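Local coordinates for putative aminopeptidase (Leishmania major, PDB 5NTH), which probably works as a manganese-dependent leucyl aminopeptidase of the M17 family, removing amino acids from the N-terminal ends of peptides, at residues V425-K430 with Y457-C462; K443-A448 with V509-A514. All blocks are in the same frame, centred on the assembly; numbering follows the deposited sequence.

Overall arrangement
Both contacts belong to the catalytic domain, and their centres lie about 10 Å apart on the same side of the chain's centre. Their segments alternate along the sequence: 425-430, 443-448, 457-462, then 509-514. The mixed eight-stranded sheet ties them together, because strand 432-436 runs between strand 508-512 of interaction 2 and the outermost strand, 456-458, of interaction 1. Helix 439-452 is followed directly by that outer strand, and Ile-446 CD1 meets Pro-458 CD at 3.6 Å, joining the two contacts. Interaction 1 lies where another subunit of the hexamer packs, whereas interaction 2 lies deeper, so together they illustrate how one sheet runs from a subunit interface toward the metal centre.

Interaction 1. Residues V425-K430 with Y457-C462; sequences VATGSK and YPVLYC
Ala-426 and Thr-427 of helix 422-427 lie beside the segment that carries strand 456-458, with Thr-427 CA 6.7 Å from Tyr-457 CA and Ala-426 CA 7.8 Å from Val-459 CA. No hydrogen bond joins the two segments; Tyr-457 and Val-459 instead make backbone bonds with Val-434 of strand 432-436. Beyond the helix, Gly-428 breaks the helical path with a positive phi of 78°.

The contact is made by methyl and methylene groups. Thr-427 CG2 lies between two partners, 4.0 Å from Val-459 CG1 and 4.2 Å from Tyr-457 CB, and next to CB it approaches the tyrosine ring obliquely. The Thr-427 and Val-459 side chains meet at about a right angle. Val-459 CG1 also reaches Ala-426 CB, at 4.3 Å, and so touches two successive helix residues. At Thr-427, a chi1 of 66° sets the hydroxyl between the backbone N and the carbonyl carbon and sends CG2 toward the strand. Within its own segment, the Tyr-457 ring has Pro-458 CD 3.3 Å above one face, toward the rim, while Pro-458 of a neighbouring subunit also packs on this tyrosine.

Helix 422-427 starts directly after Leu-419, Thr-420 and Gly-421 of the actinonin pocket, yet the Ala-426 side chain is about 11 Å from the inhibitor. Thr-427 divides its roles: OG1 bonds to the carbonyls of His-431, the stronger partner, and Gln-423, which must share its single proton, and its methyl supplies apolar surface, making this buried junction one of van der Waals packing alone.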
ATOM      1  N   VAL A 425      20.837   1.927   0.710  1.00 27.42           N
ATOM      2  CA  VAL A 425      20.619   1.360   2.030  1.00 27.44           C
ATOM      3  C   VAL A 425      21.954   0.878   2.617  1.00 27.15           C
ATOM      4  O   VAL A 425      22.226   1.009   3.806  1.00 26.77           O
ATOM      5  CB  VAL A 425      19.618   0.199   1.937  1.00 28.23           C
ATOM      6  CG1 VAL A 425      19.394  -0.439   3.313  1.00 28.25           C
ATOM      7  CG2 VAL A 425      18.288   0.669   1.318  1.00 27.77           C
ATOM      8  N   ALA A 426      22.783   0.316   1.756  1.00 27.61           N
ATOM      9  CA  ALA A 426      24.099  -0.200   2.133  1.00 27.79           C
ATOM     10  C   ALA A 426      25.070   0.877   2.582  1.00 28.00           C
ATOM     11  O   ALA A 426      25.528   0.873   3.729  1.00 27.72           O
ATOM     12  CB  ALA A 426      24.702  -0.946   0.951  1.00 27.71           C
ATOM     13  N   THR A 427      25.354   1.791   1.651  1.00 28.22           N
ATOM     14  CA  THR A 427      26.483   2.708   1.724  1.00 28.22           C
ATOM     15  C   THR A 427      26.104   4.200   1.572  1.00 28.10           C
ATOM     16  O   THR A 427      26.974   5.033   1.362  1.00 28.15           O
ATOM     17  CB  THR A 427      27.521   2.327   0.650  1.00 28.50           C
ATOM     18  OG1 THR A 427      26.980   2.532  -0.664  1.00 29.13           O
ATOM     19  CG2 THR A 427      27.907   0.893   0.783  1.00 28.47           C
ATOM     20  N   GLY A 428      24.829   4.543   1.700  1.00 27.75           N
ATOM     21  CA  GLY A 428      24.413   5.950   1.701  1.00 28.54           C
ATOM     22  C   GLY A 428      24.378   6.579   0.319  1.00 28.89           C
ATOM     23  O   GLY A 428      24.410   5.873  -0.672  1.00 29.19           O
ATOM     24  N   SER A 429      24.326   7.902   0.249  1.00 29.42           N
ATOM     25  CA  SER A 429      24.107   8.591  -1.030  1.00 31.11           C
ATOM     26  C   SER A 429      25.326   9.240  -1.658  1.00 30.83           C
ATOM     27  O   SER A 429      25.226   9.776  -2.760  1.00 29.48           O
ATOM     28  CB  SER A 429      23.031   9.647  -0.855  1.00 32.40           C
ATOM     29  OG  SER A 429      23.324  10.393   0.311  1.00 34.96           O
ATOM     30  N   LYS A 430      26.454   9.183  -0.956  1.00 31.92           N
ATOM     31  CA  LYS A 430      27.725   9.752  -1.417  1.00 32.56           C
ATOM     32  C   LYS A 430      28.744   8.690  -1.776  1.00 30.08           C
ATOM     33  O   LYS A 430      29.616   8.956  -2.572  1.00 30.50           O
ATOM     34  CB  LYS A 430      28.347  10.647  -0.342  1.00 35.15           C
ATOM     35  CG  LYS A 430      27.359  11.483   0.483  1.00 38.91           C
ATOM     36  CD  LYS A 430      27.197  12.915  -0.001  1.00 41.14           C
ATOM     37  CE  LYS A 430      26.284  13.676   0.955  1.00 46.04           C
ATOM     38  NZ  LYS A 430      26.895  14.069   2.270  1.00 48.48           N
ATOM     39  N   TYR A 457      32.827   2.414  -1.254  1.00 26.56           N
ATOM     40  CA  TYR A 457      32.879   1.558  -0.090  1.00 26.12           C
ATOM     41  C   TYR A 457      32.572   0.160  -0.509  1.00 24.78           C
ATOM     42  O   TYR A 457      31.652  -0.024  -1.283  1.00 24.41           O
ATOM     43  CB  TYR A 457      31.930   2.029   0.991  1.00 26.87           C
ATOM     44  CG  TYR A 457      32.292   1.429   2.287  1.00 28.12           C
ATOM     45  CD1 TYR A 457      33.264   2.000   3.081  1.00 28.98           C
ATOM     46  CD2 TYR A 457      31.720   0.231   2.700  1.00 29.14           C
ATOM     47  CE1 TYR A 457      33.643   1.410   4.293  1.00 30.10           C
ATOM     48  CE2 TYR A 457      32.091  -0.375   3.898  1.00 29.95           C
ATOM     49  CZ  TYR A 457      33.055   0.214   4.686  1.00 30.29           C
ATOM     50  OH  TYR A 457      33.397  -0.351   5.870  1.00 31.33           O
ATOM     51  N   PRO A 458      33.360  -0.819  -0.021  1.00 24.17           N
ATOM     52  CA  PRO A 458      33.179  -2.230  -0.329  1.00 24.03           C
ATOM     53  C   PRO A 458      31.813  -2.790   0.016  1.00 22.99           C
ATOM     54  O   PRO A 458      31.288  -2.494   1.058  1.00 22.68           O
ATOM     55  CB  PRO A 458      34.228  -2.911   0.571  1.00 24.53           C
ATOM     56  CG  PRO A 458      35.311  -1.904   0.713  1.00 24.48           C
ATOM     57  CD  PRO A 458      34.538  -0.634   0.853  1.00 24.56           C
ATOM     58  N   VAL A 459      31.252  -3.605  -0.850  1.00 22.65           N
ATOM     59  CA  VAL A 459      30.132  -4.441  -0.419  1.00 23.14           C
ATOM     60  C   VAL A 459      30.443  -5.930  -0.546  1.00 22.84           C
ATOM     61  O   VAL A 459      31.231  -6.341  -1.380  1.00 21.97           O
ATOM     62  CB  VAL A 459      28.801  -4.137  -1.141  1.00 22.98           C
ATOM     63  CG1 VAL A 459      28.260  -2.808  -0.669  1.00 23.05           C
ATOM     64  CG2 VAL A 459      28.958  -4.214  -2.656  1.00 22.93           C
ATOM     65  N   LEU A 460      29.735  -6.700   0.270  1.00 22.99           N
ATOM     66  CA  LEU A 460      29.931  -8.126   0.403  1.00 23.29           C
ATOM     67  C   LEU A 460      30.228  -8.809  -0.932  1.00 23.70           C
ATOM     68  O   LEU A 460      29.462  -8.679  -1.850  1.00 24.06           O
ATOM     69  CB  LEU A 460      28.692  -8.733   1.044  1.00 23.05           C
ATOM     70  CG  LEU A 460      28.783 -10.221   1.379  1.00 22.95           C
ATOM     71  CD1 LEU A 460      29.902 -10.499   2.385  1.00 23.20           C
ATOM     72  CD2 LEU A 460      27.447 -10.739   1.879  1.00 22.44           C
ATOM     73  N   TYR A 461      31.373  -9.487  -1.043  1.00 24.33           N
ATOM     74  CA  TYR A 461      31.651 -10.362  -2.194  1.00 24.63           C
ATOM     75  C   TYR A 461      31.566 -11.803  -1.676  1.00 25.67           C
ATOM     76  O   TYR A 461      32.374 -12.215  -0.823  1.00 26.60           O
ATOM     77  CB  TYR A 461      33.020 -10.086  -2.810  1.00 24.45           C
ATOM     78  CG  TYR A 461      33.349 -10.949  -4.024  1.00 23.89           C
ATOM     79  CD1 TYR A 461      32.969 -10.568  -5.296  1.00 23.55           C
ATOM     80  CD2 TYR A 461      34.058 -12.152  -3.885  1.00 23.89           C
ATOM     81  CE1 TYR A 461      33.270 -11.352  -6.393  1.00 23.46           C
ATOM     82  CE2 TYR A 461      34.345 -12.959  -4.976  1.00 23.21           C
ATOM     83  CZ  TYR A 461      33.951 -12.551  -6.209  1.00 23.13           C
ATOM     84  OH  TYR A 461      34.248 -13.326  -7.250  1.00 22.63           O
ATOM     85  N   CYS A 462      30.588 -12.554  -2.178  1.00 25.56           N
ATOM     86  CA  CYS A 462      30.320 -13.888  -1.675  1.00 25.76           C
ATOM     87  C   CYS A 462      29.467 -14.665  -2.659  1.00 26.15           C
ATOM     88  O   CYS A 462      28.336 -14.988  -2.351  1.00 26.15           O
ATOM     89  CB  CYS A 462      29.642 -13.816  -0.304  1.00 25.47           C
ATOM     90  SG  CYS A 462      29.718 -15.390   0.563  1.00 25.16           S
TER

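Interaction 2. Residues K443-A448 with V509-A514; sequences KDMISA and VHVDMA
Met-445 of helix 439-452 faces Val-509 and Val-511 of strand 508-512, and the closest backbone approach is 8.2 Å, between Met-445 CA and Val-509 CA. The gap is bridged by the methionine. With CG anti to the backbone N (chi1 -169°) and further bends at chi2 and chi3, the chain folds so that its terminal methyl meets the strand: Met-445 CE lies 3.6 Å from Val-509 CG1. The same valine methyl is 4.2 Å from Met-445 CG, so it touches both ends of the thioether, and the two side chains cross at a slant. A looser approach, 4.5 Å, links Met-445 CG to Val-511 CG2. The helical turn that carries Met-445 is held by Ser-447 N and OG, both bonded to Lys-443 O.

Phe-534 of helix 528-536 also packs on Met-445, while Val-509 and Val-511 touch Val-434 and Ala-432, respectively, of the adjoining strand 432-436. On its other flank, strand 508-512 bonds to strand 412-417, and beyond Val-511 the carboxylate of Asp-512 holds Leu-419 N and Thr-420 OG1, two residues of the actinonin pocket.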
ATOM      1  N   LYS A 443      40.617  -2.544  -2.408  1.00 33.21           N
ATOM      2  CA  LYS A 443      41.398  -1.511  -1.708  1.00 33.14           C
ATOM      3  C   LYS A 443      41.794  -0.346  -2.603  1.00 31.53           C
ATOM      4  O   LYS A 443      41.749   0.812  -2.166  1.00 31.15           O
ATOM      5  CB  LYS A 443      42.690  -2.093  -1.150  1.00 35.54           C
ATOM      6  CG  LYS A 443      42.555  -2.758   0.204  1.00 38.46           C
ATOM      7  CD  LYS A 443      43.805  -3.621   0.493  1.00 42.30           C
ATOM      8  CE  LYS A 443      43.635  -4.593   1.658  1.00 42.97           C
ATOM      9  NZ  LYS A 443      42.271  -5.200   1.676  1.00 43.21           N
ATOM     10  N   ASP A 444      42.214  -0.667  -3.832  1.00 29.94           N
ATOM     11  CA  ASP A 444      42.693   0.338  -4.794  1.00 29.99           C
ATOM     12  C   ASP A 444      41.604   1.268  -5.319  1.00 28.56           C
ATOM     13  O   ASP A 444      41.851   2.438  -5.588  1.00 29.54           O
ATOM     14  CB  ASP A 444      43.358  -0.321  -6.006  1.00 30.81           C
ATOM     15  CG  ASP A 444      44.777  -0.890  -5.706  1.00 32.18           C
ATOM     16  OD1 ASP A 444      45.402  -0.620  -4.620  1.00 31.29           O
ATOM     17  OD2 ASP A 444      45.249  -1.632  -6.616  1.00 32.52           O
ATOM     18  N   MET A 445      40.422   0.728  -5.517  1.00 27.83           N
ATOM     19  CA  MET A 445      39.301   1.515  -5.923  1.00 27.49           C
ATOM     20  C   MET A 445      38.861   2.391  -4.752  1.00 26.41           C
ATOM     21  O   MET A 445      38.598   3.551  -4.953  1.00 25.17           O
ATOM     22  CB  MET A 445      38.186   0.625  -6.430  1.00 28.00           C
ATOM     23  CG  MET A 445      37.077   1.386  -7.116  1.00 29.05           C
ATOM     24  SD  MET A 445      37.536   2.222  -8.652  1.00 30.93           S
ATOM     25  CE  MET A 445      37.685   0.899  -9.837  1.00 30.65           C
ATOM     26  N   ILE A 446      38.845   1.858  -3.528  1.00 25.62           N
ATOM     27  CA  ILE A 446      38.501   2.675  -2.353  1.00 25.11           C
ATOM     28  C   ILE A 446      39.426   3.877  -2.273  1.00 25.19           C
ATOM     29  O   ILE A 446      38.989   5.015  -2.093  1.00 25.32           O
ATOM     30  CB  ILE A 446      38.538   1.863  -1.043  1.00 24.87           C
ATOM     31  CG1 ILE A 446      37.506   0.728  -1.060  1.00 25.61           C
ATOM     32  CG2 ILE A 446      38.276   2.709   0.189  1.00 24.85           C
ATOM     33  CD1 ILE A 446      36.235   0.951  -1.840  1.00 25.34           C
ATOM     34  N   SER A 447      40.707   3.610  -2.443  1.00 25.40           N
ATOM     35  CA  SER A 447      41.723   4.654  -2.418  1.00 25.12           C
ATOM     36  C   SER A 447      41.634   5.653  -3.533  1.00 25.03           C
ATOM     37  O   SER A 447      41.975   6.807  -3.314  1.00 25.36           O
ATOM     38  CB  SER A 447      43.106   4.032  -2.462  1.00 24.66           C
ATOM     39  OG  SER A 447      43.298   3.338  -1.253  1.00 24.86           O
ATOM     40  N   ALA A 448      41.236   5.235  -4.727  1.00 24.76           N
ATOM     41  CA  ALA A 448      41.111   6.199  -5.799  1.00 25.24           C
ATOM     42  C   ALA A 448      39.897   7.091  -5.510  1.00 25.56           C
ATOM     43  O   ALA A 448      39.875   8.255  -5.850  1.00 25.98           O
ATOM     44  CB  ALA A 448      40.995   5.504  -7.128  1.00 25.41           C
ATOM     45  N   VAL A 509      35.727  -5.386 -11.142  1.00 30.06           N
ATOM     46  CA  VAL A 509      35.404  -4.343 -10.155  1.00 29.55           C
ATOM     47  C   VAL A 509      34.142  -3.672 -10.576  1.00 28.15           C
ATOM     48  O   VAL A 509      34.129  -2.946 -11.565  1.00 26.85           O
ATOM     49  CB  VAL A 509      36.471  -3.244 -10.060  1.00 30.28           C
ATOM     50  CG1 VAL A 509      36.160  -2.261  -8.942  1.00 29.94           C
ATOM     51  CG2 VAL A 509      37.823  -3.876  -9.809  1.00 31.81           C
ATOM     52  N   HIS A 510      33.101  -3.911  -9.787  1.00 28.06           N
ATOM     53  CA  HIS A 510      31.769  -3.411 -10.056  1.00 27.80           C
ATOM     54  C   HIS A 510      31.470  -2.249  -9.162  1.00 26.73           C
ATOM     55  O   HIS A 510      31.503  -2.407  -7.952  1.00 26.17           O
ATOM     56  CB  HIS A 510      30.784  -4.505  -9.791  1.00 28.29           C
ATOM     57  CG  HIS A 510      29.355  -4.098  -9.943  1.00 29.06           C
ATOM     58  ND1 HIS A 510      28.707  -4.092 -11.157  1.00 30.01           N
ATOM     59  CD2 HIS A 510      28.432  -3.747  -9.025  1.00 28.84           C
ATOM     60  CE1 HIS A 510      27.455  -3.726 -10.985  1.00 29.67           C
ATOM     61  NE2 HIS A 510      27.259  -3.522  -9.698  1.00 29.81           N
ATOM     62  N   VAL A 511      31.184  -1.092  -9.761  1.00 26.15           N
ATOM     63  CA  VAL A 511      30.856   0.107  -8.996  1.00 26.11           C
ATOM     64  C   VAL A 511      29.389   0.478  -9.160  1.00 26.08           C
ATOM     65  O   VAL A 511      28.926   0.865 -10.236  1.00 25.03           O
ATOM     66  CB  VAL A 511      31.739   1.304  -9.375  1.00 26.11           C
ATOM     67  CG1 VAL A 511      31.476   2.463  -8.424  1.00 26.29           C
ATOM     68  CG2 VAL A 511      33.201   0.924  -9.313  1.00 25.70           C
ATOM     69  N   ASP A 512      28.660   0.356  -8.065  1.00 26.89           N
ATOM     70  CA  ASP A 512      27.234   0.664  -8.045  1.00 27.40           C
ATOM     71  C   ASP A 512      27.011   2.068  -7.521  1.00 26.08           C
ATOM     72  O   ASP A 512      27.039   2.289  -6.340  1.00 24.33           O
ATOM     73  CB  ASP A 512      26.487  -0.356  -7.176  1.00 28.24           C
ATOM     74  CG  ASP A 512      24.985  -0.237  -7.279  1.00 28.81           C
ATOM     75  OD1 ASP A 512      24.460   0.629  -8.016  1.00 29.18           O
ATOM     76  OD2 ASP A 512      24.329  -1.046  -6.610  1.00 31.03           O
ATOM     77  N   MET A 513      26.737   2.996  -8.412  1.00 26.83           N
ATOM     78  CA  MET A 513      26.704   4.401  -8.032  1.00 28.00           C
ATOM     79  C   MET A 513      25.336   5.010  -8.285  1.00 28.11           C
ATOM     80  O   MET A 513      25.218   6.087  -8.811  1.00 28.28           O
ATOM     81  CB  MET A 513      27.846   5.197  -8.700  1.00 28.29           C
ATOM     82  CG  MET A 513      28.377   4.698 -10.026  1.00 28.51           C
ATOM     83  SD  MET A 513      27.190   4.861 -11.337  1.00 29.03           S
ATOM     84  CE  MET A 513      27.509   6.584 -11.741  1.00 29.49           C
ATOM     85  N   ALA A 514      24.296   4.329  -7.850  1.00 29.06           N
ATOM     86  CA  ALA A 514      22.943   4.813  -8.099  1.00 29.60           C
ATOM     87  C   ALA A 514      22.630   6.182  -7.434  1.00 29.71           C
ATOM     88  O   ALA A 514      22.190   7.093  -8.116  1.00 29.79           O
ATOM     89  CB  ALA A 514      21.937   3.762  -7.685  1.00 29.53           C
TER